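Local atomic coordinates of phosphate-binding protein (Xanthomonas axonopodis pv. citri, PDB entry 5UB3), a protein that is a periplasmic binding protein of the phosphonate-binding family that probably works as the sensor for a partner diguanylate cyclase and binds chloride in this structure. Residues I105-L108 with S109-R112; T150-R153 with G154-G157; P130-E133 with L134-G138; A168-H172 with K173-D177. All coordinates share one frame; numbering follows the deposited sequence.

Contact 1. Residues I105-L108 with S109-R112; sequences IHSL and SQLR
The backbone N of H106 donates to Q110 OE1 over 2.6 Å, a short and nearly straight bond with an angle of 165° at the hydrogen. The donor lies above the carbonyl plane of the amide, 37° out of it. Q110 gets there by placing CG beside its backbone N (chi1 -64°) and running extended beyond it, which carries the amide back along the chain. A glutamine suits the place because its length spans the turn and its amide oxygen can accept a hydrogen bond from a main-chain N-H. Its plane stands almost perpendicular to the imidazole of H106, with OE1 at the ring's edge. S107 touches the same side chain, its OG 3.5 Å from Q110 CG. Two weak bonds from Q110 N go to this serine, to its O at 3.1 Å and to its OG at 3.4 Å. The turn that follows is 3-10, part of the loop between strands 92-100 and 115-118 of a periplasmic binding protein fold, and L111 N closes it on L108 O at 2.9 Å. On its inner side the leucines meet, L108 CD1 lying 4.2 Å from L111 CD1, and I105 CG2 approaches L111 CD1 at 4.5 Å. These branched apolar chains suit a buried face: L108 and L111 pack on L134 of helix 124-136, and I105 and L111 on V178 of strand 178-182. I105 O accepts from R201 NH1.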
loop_
_atom_site.group_PDB
_atom_site.type_symbol
_atom_site.label_atom_id
_atom_site.label_comp_id
_atom_site.label_asym_id
_atom_site.label_seq_id
_atom_site.Cartn_x
_atom_site.Cartn_y
_atom_site.Cartn_z
ATOM N N ILE A 105 11.501 -18.022 17.423
ATOM C CA ILE A 105 11.442 -17.974 15.950
ATOM C C ILE A 105 12.693 -17.266 15.353
ATOM O O ILE A 105 12.940 -16.088 15.654
ATOM C CB ILE A 105 10.198 -17.182 15.532
ATOM C CG1 ILE A 105 8.919 -17.890 16.003
ATOM C CG2 ILE A 105 10.217 -16.952 14.021
ATOM C CD1 ILE A 105 7.682 -16.996 16.053
ATOM N N HIS A 106 13.418 -17.955 14.466
ATOM C CA HIS A 106 14.559 -17.357 13.778
ATOM C C HIS A 106 14.446 -17.233 12.272
ATOM O O HIS A 106 15.278 -16.593 11.673
ATOM C CB HIS A 106 15.844 -18.092 14.155
ATOM C CG HIS A 106 16.230 -17.817 15.560
ATOM N ND1 HIS A 106 15.681 -18.515 16.622
ATOM C CD2 HIS A 106 16.985 -16.831 16.097
ATOM C CE1 HIS A 106 16.143 -18.016 17.752
ATOM N NE2 HIS A 106 16.921 -16.983 17.462
ATOM N N SER A 107 13.406 -17.798 11.673
ATOM C CA SER A 107 13.323 -17.796 10.241
ATOM C C SER A 107 11.866 -17.816 9.891
ATOM O O SER A 107 11.042 -18.245 10.681
ATOM C CB SER A 107 13.977 -19.067 9.656
ATOM O OG SER A 107 13.231 -20.195 10.041
ATOM N N LEU A 108 11.575 -17.490 8.656
ATOM C CA LEU A 108 10.200 -17.645 8.152
ATOM C C LEU A 108 9.572 -19.030 8.337
ATOM O O LEU A 108 8.356 -19.147 8.703
ATOM C CB LEU A 108 10.136 -17.247 6.663
ATOM C CG LEU A 108 8.702 -17.001 6.194
ATOM C CD1 LEU A 108 8.114 -15.687 6.704
ATOM C CD2 LEU A 108 8.743 -17.131 4.675
ATOM N N SER A 109 10.347 -20.076 8.033
ATOM C CA SER A 109 9.864 -21.473 8.154
ATOM C C SER A 109 9.352 -21.769 9.541
ATOM O O SER A 109 8.347 -22.441 9.712
ATOM C CB SER A 109 11.004 -22.462 7.820
ATOM O OG SER A 109 11.567 -22.202 6.502
ATOM N N GLN A 110 9.997 -21.206 10.547
ATOM C CA GLN A 110 9.531 -21.373 11.962
ATOM C C GLN A 110 8.283 -20.600 12.344
ATOM O O GLN A 110 7.855 -20.647 13.519
ATOM C CB GLN A 110 10.660 -21.020 12.916
ATOM C CG GLN A 110 11.841 -21.966 12.766
ATOM C CD GLN A 110 13.067 -21.499 13.538
ATOM O OE1 GLN A 110 13.011 -20.555 14.297
ATOM N NE2 GLN A 110 14.181 -22.193 13.348
ATOM N N LEU A 111 7.656 -19.912 11.378
ATOM C CA LEU A 111 6.298 -19.416 11.592
ATOM C C LEU A 111 5.256 -20.524 11.818
ATOM O O LEU A 111 4.199 -20.254 12.413
ATOM C CB LEU A 111 5.789 -18.587 10.417
ATOM C CG LEU A 111 5.774 -17.109 10.643
ATOM C CD1 LEU A 111 7.227 -16.616 10.720
ATOM C CD2 LEU A 111 5.035 -16.493 9.473
ATOM N N ARG A 112 5.543 -21.745 11.355
ATOM C CA ARG A 112 4.633 -22.884 11.549
ATOM C C ARG A 112 4.394 -23.144 13.009
ATOM O O ARG A 112 5.287 -23.024 13.825
ATOM C CB ARG A 112 5.088 -24.104 10.733
ATOM C CG ARG A 112 5.142 -23.686 9.242
ATOM C CD ARG A 112 4.955 -24.764 8.206
ATOM N NE ARG A 112 6.000 -25.745 8.376
ATOM C CZ ARG A 112 5.837 -27.044 8.653
ATOM N NH1 ARG A 112 4.632 -27.647 8.753
ATOM N NH2 ARG A 112 6.932 -27.772 8.788
#

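Contact 2. Residues T150-R153 with G154-G157; sequences TPAR and GSAG
P151 directs its CB at the chain that returns after the turn, and that atom does the touching: it sits 3.4 Å from S155 O and 3.7 Å from A156 C. CG stands slightly farther back, 4.0 Å from S155 O. The compact, rigid proline ring can lie against a backbone in this way without needing a polar partner. One residue further round, the methyl of A152 and the CB of S155 stand side by side at 4.2 Å, a small pair that is compatible with the close approach of the two arms. R153 does the reverse, its side chain leaving away from the returning arm; CG lies between the backbone N and the carbonyl carbon (chi1 62°), and the chain bends at chi3. Such an outward course suits a charged residue at an exposed corner. The four residues A152 to S155 form a type II beta turn, closed by S155 N donating to A152 O at 3.1 Å. G154 takes the third place, where phi is 92° and a side chain would be pressed against the preceding carbonyl oxygen, hence the glycine. Beyond the turn, a water joins the arms by accepting from A152 N at 2.7 Å and donating to A156 O at 2.8 Å. G154 O accepts from R112, and S155 pairs with G113. The chain then enters strand 156-160, which pairs in parallel with strand 115-118, G157 bonding to H114 and L116, and with strand 141-143, A156 bonding to D142.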
loop_
_atom_site.group_PDB
_atom_site.type_symbol
_atom_site.label_atom_id
_atom_site.label_comp_id
_atom_site.label_asym_id
_atom_site.label_seq_id
_atom_site.Cartn_x
_atom_site.Cartn_y
_atom_site.Cartn_z
ATOM N N THR A 150 -6.044 -20.420 17.856
ATOM C CA THR A 150 -4.695 -20.928 17.674
ATOM C C THR A 150 -4.571 -21.613 16.327
ATOM O O THR A 150 -5.560 -22.164 15.811
ATOM C CB THR A 150 -4.359 -21.912 18.772
ATOM O OG1 THR A 150 -5.399 -22.876 18.831
ATOM C CG2 THR A 150 -4.273 -21.167 20.088
ATOM N N PRO A 151 -3.362 -21.563 15.741
ATOM C CA PRO A 151 -3.109 -22.218 14.492
ATOM C C PRO A 151 -3.153 -23.739 14.626
ATOM O O PRO A 151 -3.001 -24.263 15.707
ATOM C CB PRO A 151 -1.712 -21.717 14.126
ATOM C CG PRO A 151 -1.038 -21.503 15.416
ATOM C CD PRO A 151 -2.126 -21.016 16.330
ATOM N N ALA A 152 -3.436 -24.411 13.529
ATOM C CA ALA A 152 -3.296 -25.864 13.489
ATOM C C ALA A 152 -1.795 -26.127 13.714
ATOM O O ALA A 152 -0.940 -25.294 13.384
ATOM C CB ALA A 152 -3.727 -26.387 12.116
ATOM N N ARG A 153 -1.438 -27.241 14.320
ATOM C CA ARG A 153 0.011 -27.516 14.368
ATOM C C ARG A 153 0.452 -27.942 12.955
ATOM O O ARG A 153 -0.321 -28.534 12.190
ATOM C CB ARG A 153 0.402 -28.461 15.485
ATOM C CG ARG A 153 -0.186 -29.848 15.434
ATOM C CD ARG A 153 -0.012 -30.504 16.796
ATOM N NE ARG A 153 -1.042 -29.999 17.696
ATOM C CZ ARG A 153 -0.870 -29.447 18.905
ATOM N NH1 ARG A 153 0.342 -29.298 19.465
ATOM N NH2 ARG A 153 -1.963 -29.054 19.578
ATOM N N GLY A 154 1.638 -27.512 12.583
ATOM C CA GLY A 154 2.095 -27.641 11.244
ATOM C C GLY A 154 1.758 -26.400 10.447
ATOM O O GLY A 154 2.344 -26.193 9.388
ATOM N N SER A 155 0.847 -25.547 10.910
ATOM C CA SER A 155 0.480 -24.353 10.103
ATOM C C SER A 155 0.672 -23.068 10.919
ATOM O O SER A 155 0.688 -23.128 12.145
ATOM C CB SER A 155 -0.958 -24.467 9.612
ATOM O OG SER A 155 -1.105 -25.600 8.798
ATOM N N ALA A 156 0.852 -21.945 10.245
ATOM C CA ALA A 156 0.717 -20.670 10.889
ATOM C C ALA A 156 -0.760 -20.252 10.855
ATOM O O ALA A 156 -1.651 -20.924 10.252
ATOM C CB ALA A 156 1.553 -19.644 10.186
ATOM N N GLY A 157 -1.018 -19.138 11.507
ATOM C CA GLY A 157 -2.285 -18.482 11.450
ATOM C C GLY A 157 -2.072 -16.983 11.523
ATOM O O GLY A 157 -1.059 -16.509 12.114
HETATM O O HOH W 1 -3.454 -22.804 11.306
#

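Contact 3. Residues P130-E133 with L134-G138; sequences PMLE and LLRNG
L132 lays its branched end over the guanidinium of R136, CD2 standing 3.7 Å above the plane, over its centre. Both residues belong to the last turns of helix 124-136, which ends in a Schellman motif: G138, with positive phi, lets its N bond to L135 O at 3.0 Å, while I139 N reaches back to L134 O. Glycine takes such backbone angles easily. In R136, CG lies beside the backbone N and the chain then runs extended to NE, which brings the flat group alongside L132. Leucine suits the face because its methyl can cover the flat cation, whose edge nitrogen NH1 meets E133. There E133 OE1 makes a weak salt bridge with R136 NH1 at 3.5 Å, the carboxylate and guanidinium planes lying 54° apart. OE2 is the firmer end, bonded to H204 and to a water that also accepts from N137 ND2. N137, the first residue to leave helical angles, makes two bonds to E133 O: backbone N at 3.2 Å and ND2 at 2.9 Å come from opposite faces of the carbonyl. The ND2 bond is almost straight, 176° at the hydrogen, with E133 O only 1° out of the N137 amide plane.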
loop_
_atom_site.group_PDB
_atom_site.type_symbol
_atom_site.label_atom_id
_atom_site.label_comp_id
_atom_site.label_asym_id
_atom_site.label_seq_id
_atom_site.Cartn_x
_atom_site.Cartn_y
_atom_site.Cartn_z
ATOM N N PRO A 130 3.502 -10.184 2.634
ATOM C CA PRO A 130 3.790 -11.318 3.520
ATOM C C PRO A 130 3.007 -12.602 3.177
ATOM O O PRO A 130 3.562 -13.688 3.310
ATOM C CB PRO A 130 3.395 -10.816 4.903
ATOM C CG PRO A 130 2.562 -9.588 4.691
ATOM C CD PRO A 130 3.093 -8.991 3.386
ATOM N N MET A 131 1.743 -12.487 2.781
ATOM C CA MET A 131 0.990 -13.682 2.448
ATOM C C MET A 131 1.609 -14.361 1.228
ATOM O O MET A 131 1.700 -15.569 1.153
ATOM C CB MET A 131 -0.493 -13.406 2.132
ATOM C CG MET A 131 -1.341 -13.100 3.325
ATOM S SD MET A 131 -1.370 -14.456 4.513
ATOM C CE MET A 131 -3.034 -15.034 4.259
ATOM N N LEU A 132 2.025 -13.560 0.262
ATOM C CA LEU A 132 2.679 -14.113 -0.913
ATOM C C LEU A 132 3.902 -14.888 -0.476
ATOM O O LEU A 132 4.131 -15.973 -0.971
ATOM C CB LEU A 132 3.093 -13.001 -1.903
ATOM C CG LEU A 132 3.791 -13.464 -3.136
ATOM C CD1 LEU A 132 2.907 -14.469 -3.862
ATOM C CD2 LEU A 132 4.093 -12.238 -3.985
ATOM N N GLU A 133 4.676 -14.299 0.429
ATOM C CA GLU A 133 5.888 -14.929 0.890
ATOM C C GLU A 133 5.608 -16.286 1.501
ATOM O O GLU A 133 6.361 -17.232 1.299
ATOM C CB GLU A 133 6.653 -14.048 1.846
ATOM C CG GLU A 133 8.134 -14.393 1.918
ATOM C CD GLU A 133 8.963 -13.860 0.744
ATOM O OE1 GLU A 133 8.393 -13.427 -0.298
ATOM O OE2 GLU A 133 10.188 -13.894 0.925
ATOM N N LEU A 134 4.530 -16.384 2.245
ATOM C CA LEU A 134 4.214 -17.614 2.892
ATOM C C LEU A 134 3.811 -18.630 1.842
ATOM O O LEU A 134 4.206 -19.791 1.918
ATOM C CB LEU A 134 3.132 -17.418 3.958
ATOM C CG LEU A 134 3.533 -16.572 5.162
ATOM C CD1 LEU A 134 2.315 -16.499 6.071
ATOM C CD2 LEU A 134 4.744 -17.043 5.895
ATOM N N LEU A 135 3.050 -18.198 0.853
ATOM C CA LEU A 135 2.678 -19.102 -0.202
ATOM C C LEU A 135 3.886 -19.711 -0.918
ATOM O O LEU A 135 3.948 -20.935 -1.115
ATOM C CB LEU A 135 1.743 -18.441 -1.209
ATOM C CG LEU A 135 0.308 -18.243 -0.805
ATOM C CD1 LEU A 135 -0.281 -17.358 -1.865
ATOM C CD2 LEU A 135 -0.553 -19.501 -0.703
ATOM N N ARG A 136 4.837 -18.866 -1.259
ATOM C CA ARG A 136 6.035 -19.314 -1.976
ATOM C C ARG A 136 6.806 -20.346 -1.186
ATOM O O ARG A 136 7.383 -21.237 -1.775
ATOM C CB ARG A 136 6.978 -18.135 -2.289
ATOM C CG ARG A 136 6.451 -17.239 -3.395
ATOM C CD ARG A 136 7.064 -15.868 -3.255
ATOM N NE ARG A 136 6.856 -15.081 -4.456
ATOM C CZ ARG A 136 7.404 -13.884 -4.672
ATOM N NH1 ARG A 136 8.150 -13.288 -3.768
ATOM N NH2 ARG A 136 7.199 -13.276 -5.823
ATOM N N ASN A 137 6.783 -20.225 0.144
ATOM C CA ASN A 137 7.488 -21.142 1.022
ATOM C C ASN A 137 6.646 -22.299 1.547
ATOM O O ASN A 137 7.107 -23.056 2.399
ATOM C CB ASN A 137 8.116 -20.327 2.148
ATOM C CG ASN A 137 9.306 -19.514 1.649
ATOM O OD1 ASN A 137 10.450 -20.001 1.587
ATOM N ND2 ASN A 137 9.027 -18.290 1.235
ATOM N N GLY A 138 5.425 -22.443 1.049
ATOM C CA GLY A 138 4.578 -23.545 1.410
ATOM C C GLY A 138 4.122 -23.519 2.839
ATOM O O GLY A 138 3.783 -24.571 3.409
HETATM O O HOH W 2 11.094 -16.427 0.359
#

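Contact 4. Residues A168-H172 with K173-D177; sequences AAFVH and KHLID
F170, K173 and I176 carry most of the contact at the end of helix 164-172, where the chain leaves in a Schellman motif. H174 takes the positive phi of 63°, its N bonds to V171 O at 3.3 Å, and L175 N meets F170 O at 2.9 Å, nearly along the C=O axis. I176 N adds a second bond to F170 O from above the carbonyl plane. This reversal brings two aliphatic ends against the phenylalanine ring: I176 CD1 lies 3.5 Å from F170 CD2, and L175 CD1 is 3.6 Å from the same ring carbon. A flat apolar ring offers enough surface for both methyl ends. I176 continues inward to T115 and A117 of strand 115-118. K173 runs the other way, back along the helix. With CG beside its backbone N (chi1 -63°), its methylenes pass over A169 O, to which K173 N also bonds at 2.9 Å, and CE comes within 4.1 Å of A169 CB. The long aliphatic stem can thus pack while NZ donates to a water that is also bonded to H172 ND1. The H172 ring itself stacks with F196 and bonds to D199 through NE2. A second water donates to both V171 O and I176 O. Beside it, V171 CA approaches I176 O at 3.3 Å in a CA-H...O contact, 168° at the hydrogen.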
loop_
_atom_site.group_PDB
_atom_site.type_symbol
_atom_site.label_atom_id
_atom_site.label_comp_id
_atom_site.label_asym_id
_atom_site.label_seq_id
_atom_site.Cartn_x
_atom_site.Cartn_y
_atom_site.Cartn_z
ATOM N N ALA A 168 2.874 -3.865 15.497
ATOM C CA ALA A 168 4.018 -3.754 16.373
ATOM C C ALA A 168 3.569 -4.018 17.828
ATOM O O ALA A 168 4.147 -4.817 18.530
ATOM C CB ALA A 168 4.639 -2.378 16.219
ATOM N N ALA A 169 2.468 -3.403 18.231
ATOM C CA ALA A 169 1.975 -3.531 19.610
ATOM C C ALA A 169 1.571 -4.920 20.029
ATOM O O ALA A 169 1.896 -5.356 21.127
ATOM C CB ALA A 169 0.829 -2.563 19.845
ATOM N N PHE A 170 0.866 -5.652 19.152
ATOM C CA PHE A 170 0.450 -7.030 19.477
ATOM C C PHE A 170 1.612 -7.954 19.612
ATOM O O PHE A 170 1.583 -8.843 20.423
ATOM C CB PHE A 170 -0.510 -7.637 18.422
ATOM C CG PHE A 170 -1.935 -7.257 18.625
ATOM C CD1 PHE A 170 -2.357 -5.981 18.392
ATOM C CD2 PHE A 170 -2.855 -8.196 19.021
ATOM C CE1 PHE A 170 -3.675 -5.631 18.585
ATOM C CE2 PHE A 170 -4.179 -7.862 19.203
ATOM C CZ PHE A 170 -4.586 -6.580 18.988
ATOM N N VAL A 171 2.620 -7.786 18.781
ATOM C CA VAL A 171 3.817 -8.624 18.883
ATOM C C VAL A 171 4.592 -8.215 20.133
ATOM O O VAL A 171 5.134 -9.088 20.855
ATOM C CB VAL A 171 4.710 -8.570 17.639
ATOM C CG1 VAL A 171 5.898 -9.510 17.777
ATOM C CG2 VAL A 171 3.898 -8.992 16.462
ATOM N N HIS A 172 4.599 -6.909 20.428
ATOM C CA HIS A 172 5.395 -6.496 21.559
ATOM C C HIS A 172 4.816 -7.046 22.836
ATOM O O HIS A 172 5.574 -7.437 23.724
ATOM C CB HIS A 172 5.545 -5.015 21.664
ATOM C CG HIS A 172 6.584 -4.641 22.664
ATOM N ND1 HIS A 172 6.273 -4.113 23.893
ATOM C CD2 HIS A 172 7.921 -4.822 22.660
ATOM C CE1 HIS A 172 7.378 -3.929 24.585
ATOM N NE2 HIS A 172 8.392 -4.363 23.866
ATOM N N LYS A 173 3.474 -7.111 22.879
ATOM C CA LYS A 173 2.762 -7.444 24.075
ATOM C C LYS A 173 2.524 -8.936 24.203
ATOM O O LYS A 173 1.755 -9.318 25.085
ATOM C CB LYS A 173 1.473 -6.617 24.183
ATOM C CG LYS A 173 1.788 -5.136 24.297
ATOM C CD LYS A 173 0.550 -4.293 24.344
ATOM C CE LYS A 173 0.782 -2.847 23.895
ATOM N NZ LYS A 173 1.638 -2.212 24.910
ATOM N N HIS A 174 3.232 -9.775 23.418
ATOM C CA HIS A 174 3.119 -11.238 23.442
ATOM C C HIS A 174 1.716 -11.744 23.031
ATOM O O HIS A 174 1.320 -12.835 23.399
ATOM C CB HIS A 174 3.508 -11.846 24.814
ATOM C CG HIS A 174 4.952 -11.704 25.157
ATOM N ND1 HIS A 174 5.451 -10.619 25.856
ATOM C CD2 HIS A 174 6.004 -12.521 24.926
ATOM C CE1 HIS A 174 6.750 -10.771 26.028
ATOM N NE2 HIS A 174 7.114 -11.912 25.459
ATOM N N LEU A 175 0.959 -10.962 22.276
ATOM C CA LEU A 175 -0.365 -11.429 21.872
ATOM C C LEU A 175 -0.236 -12.236 20.616
ATOM O O LEU A 175 -0.990 -13.135 20.431
ATOM C CB LEU A 175 -1.283 -10.271 21.640
ATOM C CG LEU A 175 -1.479 -9.461 22.922
ATOM C CD1 LEU A 175 -2.050 -8.098 22.570
ATOM C CD2 LEU A 175 -2.365 -10.182 23.932
ATOM N N ILE A 176 0.761 -11.931 19.795
ATOM C CA ILE A 176 0.946 -12.519 18.465
ATOM C C ILE A 176 2.449 -12.714 18.292
ATOM O O ILE A 176 3.209 -11.892 18.772
ATOM C CB ILE A 176 0.348 -11.580 17.395
ATOM C CG1 ILE A 176 -1.159 -11.407 17.636
ATOM C CG2 ILE A 176 0.552 -12.139 15.983
ATOM C CD1 ILE A 176 -1.877 -10.502 16.627
ATOM N N ASP A 177 2.868 -13.813 17.673
ATOM C CA ASP A 177 4.248 -14.166 17.627
ATOM C C ASP A 177 5.044 -13.321 16.614
ATOM O O ASP A 177 6.199 -12.969 16.859
ATOM C CB ASP A 177 4.400 -15.631 17.253
ATOM C CG ASP A 177 3.649 -16.570 18.208
ATOM O OD1 ASP A 177 3.842 -16.455 19.403
ATOM O OD2 ASP A 177 2.867 -17.413 17.740
HETATM O O HOH W 3 5.083 -11.795 20.678
HETATM O O HOH W 4 4.531 -3.232 25.409
#

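How the contacts relate
From the N terminus the order is contact 1, contact 3, contact 2, contact 4; each is local, and none nests in or crosses another. Contact 1 folds up the loop between strands 92-100 and 115-118, contact 3 ends helix 124-136, contact 2 turns the chain into strand 156-160, and contact 4 ends helix 164-172 ahead of strand 178-182. Contact 1 touches the other three: L111 O lies 3.5 Å from A156 CB of contact 2, L108 CD2 packs on N137 ND2 of contact 3 at 3.6 Å, and I105 CD1 meets D177 CB of contact 4 at 3.8 Å. Contacts 3 and 4 stay about 11 Å apart at their nearest atoms.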